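PDB 7M5H: nucleoside 2-deoxyribosyltransferase from Enterococcus faecalis, which probably acts on nucleosides or nucleotides at the bond between base and deoxyribose, by transfer or hydrolysis. Local coordinates for residues Y8-L13 / L73-D78. Numbering follows the deposited sequence.
Sequences YFAGPL and LVALLD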
ATOM      1  N   TYR B   8     -10.429  19.502  11.444  1.00 46.01           N
ATOM      2  CA  TYR B   8      -9.268  18.629  11.542  1.00 47.67           C
ATOM      3  C   TYR B   8      -8.877  18.194  10.135  1.00 46.51           C
ATOM      4  O   TYR B   8      -9.704  17.642   9.401  1.00 44.26           O
ATOM      5  CB  TYR B   8      -9.557  17.411  12.418  1.00 42.63           C
ATOM      6  CG  TYR B   8      -8.361  16.504  12.605  1.00 40.90           C
ATOM      7  CD1 TYR B   8      -7.429  16.748  13.604  1.00 46.43           C
ATOM      8  CD2 TYR B   8      -8.163  15.404  11.779  1.00 38.85           C
ATOM      9  CE1 TYR B   8      -6.332  15.924  13.776  1.00 43.95           C
ATOM     10  CE2 TYR B   8      -7.070  14.573  11.943  1.00 45.62           C
ATOM     11  CZ  TYR B   8      -6.158  14.838  12.944  1.00 45.25           C
ATOM     12  OH  TYR B   8      -5.069  14.014  13.112  1.00 39.33           O
ATOM     13  N   PHE B   9      -7.625  18.442   9.764  1.00 46.12           N
ATOM     14  CA  PHE B   9      -7.118  18.105   8.436  1.00 44.52           C
ATOM     15  C   PHE B   9      -6.435  16.745   8.520  1.00 47.68           C
ATOM     16  O   PHE B   9      -5.314  16.628   9.022  1.00 42.30           O
ATOM     17  CB  PHE B   9      -6.166  19.183   7.930  1.00 47.07           C
ATOM     18  CG  PHE B   9      -5.841  19.068   6.469  1.00 46.95           C
ATOM     19  CD1 PHE B   9      -6.610  19.727   5.524  1.00 43.43           C
ATOM     20  CD2 PHE B   9      -4.772  18.300   6.040  1.00 45.03           C
ATOM     21  CE1 PHE B   9      -6.317  19.625   4.179  1.00 43.75           C
ATOM     22  CE2 PHE B   9      -4.472  18.194   4.696  1.00 46.27           C
ATOM     23  CZ  PHE B   9      -5.247  18.857   3.764  1.00 42.19           C
ATOM     24  N   ALA B  10      -7.114  15.714   8.024  1.00 38.41           N
ATOM     25  CA  ALA B  10      -6.582  14.360   8.028  1.00 41.92           C
ATOM     26  C   ALA B  10      -5.882  14.074   6.706  1.00 38.71           C
ATOM     27  O   ALA B  10      -6.429  14.347   5.632  1.00 42.19           O
ATOM     28  CB  ALA B  10      -7.697  13.339   8.268  1.00 35.76           C
ATOM     29  N   GLY B  11      -4.674  13.527   6.790  1.00 39.43           N
ATOM     30  CA  GLY B  11      -3.896  13.199   5.621  1.00 36.62           C
ATOM     31  C   GLY B  11      -2.482  12.807   5.991  1.00 36.33           C
ATOM     32  O   GLY B  11      -1.961  13.204   7.039  1.00 37.31           O
ATOM     33  N   PRO B  12      -1.836  12.004   5.146  1.00 32.44           N
ATOM     34  CA  PRO B  12      -0.424  11.684   5.380  1.00 39.56           C
ATOM     35  C   PRO B  12       0.418  12.951   5.372  1.00 38.76           C
ATOM     36  O   PRO B  12       0.152  13.889   4.617  1.00 36.36           O
ATOM     37  CB  PRO B  12      -0.070  10.753   4.214  1.00 34.93           C
ATOM     38  CG  PRO B  12      -1.093  11.052   3.160  1.00 36.16           C
ATOM     39  CD  PRO B  12      -2.349  11.388   3.910  1.00 29.25           C
ATOM     40  N   LEU B  13       1.434  12.976   6.233  1.00 35.28           N
ATOM     41  CA  LEU B  13       2.225  14.180   6.474  1.00 38.74           C
ATOM     42  C   LEU B  13       3.692  13.826   6.672  1.00 40.11           C
ATOM     43  O   LEU B  13       4.398  14.448   7.472  1.00 44.65           O
ATOM     44  CB  LEU B  13       1.696  14.948   7.685  1.00 38.76           C
ATOM     45  CG  LEU B  13       1.724  14.196   9.022  1.00 41.78           C
ATOM     46  CD1 LEU B  13       2.117  15.133  10.151  1.00 39.26           C
ATOM     47  CD2 LEU B  13       0.390  13.532   9.320  1.00 36.95           C
ATOM     48  N   LEU B  73     -14.212  17.176   9.629  1.00 42.54           N
ATOM     49  CA  LEU B  73     -12.960  16.503   9.312  1.00 42.22           C
ATOM     50  C   LEU B  73     -12.757  16.533   7.804  1.00 44.33           C
ATOM     51  O   LEU B  73     -13.613  16.061   7.049  1.00 45.55           O
ATOM     52  CB  LEU B  73     -12.966  15.066   9.835  1.00 37.85           C
ATOM     53  CG  LEU B  73     -11.652  14.286   9.758  1.00 42.05           C
ATOM     54  CD1 LEU B  73     -11.325  13.672  11.108  1.00 47.05           C
ATOM     55  CD2 LEU B  73     -11.725  13.209   8.689  1.00 48.22           C
ATOM     56  N   VAL B  74     -11.638  17.106   7.369  1.00 39.04           N
ATOM     57  CA  VAL B  74     -11.231  17.085   5.970  1.00 40.06           C
ATOM     58  C   VAL B  74     -10.185  15.990   5.813  1.00 40.69           C
ATOM     59  O   VAL B  74      -9.170  15.987   6.517  1.00 46.13           O
ATOM     60  CB  VAL B  74     -10.685  18.449   5.520  1.00 45.26           C
ATOM     61  CG1 VAL B  74     -10.143  18.361   4.101  1.00 42.46           C
ATOM     62  CG2 VAL B  74     -11.774  19.508   5.609  1.00 44.71           C
ATOM     63  N   ALA B  75     -10.434  15.055   4.898  1.00 39.56           N
ATOM     64  CA  ALA B  75      -9.594  13.877   4.734  1.00 37.76           C
ATOM     65  C   ALA B  75      -9.070  13.788   3.309  1.00 37.78           C
ATOM     66  O   ALA B  75      -9.818  13.981   2.347  1.00 33.92           O
ATOM     67  CB  ALA B  75     -10.363  12.600   5.085  1.00 29.32           C
ATOM     68  N   LEU B  76      -7.780  13.493   3.182  1.00 34.56           N
ATOM     69  CA  LEU B  76      -7.145  13.276   1.889  1.00 33.70           C
ATOM     70  C   LEU B  76      -7.006  11.774   1.670  1.00 32.88           C
ATOM     71  O   LEU B  76      -6.349  11.086   2.458  1.00 35.94           O
ATOM     72  CB  LEU B  76      -5.783  13.969   1.828  1.00 35.19           C
ATOM     73  CG  LEU B  76      -5.755  15.402   1.278  1.00 45.97           C
ATOM     74  CD1 LEU B  76      -6.856  16.267   1.877  1.00 44.09           C
ATOM     75  CD2 LEU B  76      -4.395  16.039   1.517  1.00 43.36           C
ATOM     76  N   LEU B  77      -7.629  11.269   0.604  1.00 30.14           N
ATOM     77  CA  LEU B  77      -7.695   9.836   0.349  1.00 30.76           C
ATOM     78  C   LEU B  77      -6.667   9.346  -0.664  1.00 31.17           C
ATOM     79  O   LEU B  77      -6.539   8.131  -0.850  1.00 32.47           O
ATOM     80  CB  LEU B  77      -9.097   9.449  -0.141  1.00 31.83           C
ATOM     81  CG  LEU B  77     -10.299   9.869   0.707  1.00 29.18           C
ATOM     82  CD1 LEU B  77     -11.586   9.320   0.106  1.00 28.27           C
ATOM     83  CD2 LEU B  77     -10.140   9.412   2.149  1.00 26.41           C
ATOM     84  N   ASP B  78      -5.935  10.246  -1.315  1.00 33.08           N
ATOM     85  CA  ASP B  78      -5.048   9.856  -2.400  1.00 35.86           C
ATOM     86  C   ASP B  78      -3.874   9.022  -1.882  1.00 34.38           C
ATOM     87  O   ASP B  78      -3.603   8.941  -0.680  1.00 32.81           O
ATOM     88  CB  ASP B  78      -4.542  11.091  -3.142  1.00 33.29           C
ATOM     89  CG  ASP B  78      -5.540  11.601  -4.164  1.00 35.96           C
ATOM     90  OD1 ASP B  78      -5.921  10.822  -5.063  1.00 31.99           O
ATOM     91  OD2 ASP B  78      -5.954  12.774  -4.061  1.00 37.42           O
TER
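Phe9 of strand 5-10 crosses obliquely to Val74 and Leu76 of strand 72-76, its neighbour at the middle of the five-stranded parallel sheet of this Rossmann-like fold. From CB, chi1 of -167° sets CG anti to the backbone N, beside the carbonyl carbon, and the ring runs obliquely toward Leu76. CD1 lies by Val74 CG1; CE1 is 4.0 Å from Val74 CG1 and about as close to Leu76 CD1; CZ at the tip is 3.6 Å from Leu76 CD1 and nearly as close to Leu76 CD2; and CE2 returns to Leu76 CD2. Both leucine methyls thus meet the far end of the ring, and Val26 of helix 16-30 also packs on Phe9.

Beneath these side chains three backbone hydrogen bonds tie the strands in parallel register. Val74 uses both its polar atoms: its N donates to Tyr8 O (2.9 Å), and its O accepts a short bond from Ala10 N at 2.6 Å, the donor lying nearly along the C=O axis (174°). Ala10 O then receives Leu76 N, with the donor tilted 28° from the carbonyl plane.

On the sheet face of Tyr8, Ala10, Leu73 and Ala75, the Tyr8 ring and Leu73 run side by side, with CD2 of Tyr8 3.7 Å from Leu73 CD1. Ala10 CB sits 4.1 Å from Leu73 CD2. A glycerol, probably from the crystallisation liquor, is bound to Gly11 N at the C-terminal end of the strand, near Tyr8, and may mark a pocket. The backbone bonds thus set the register and apolar contacts cover both faces, while hydrogen bonds from Tyr8 OH to Glu89 and Asp63 fix the ring's polar end near the glycerol site.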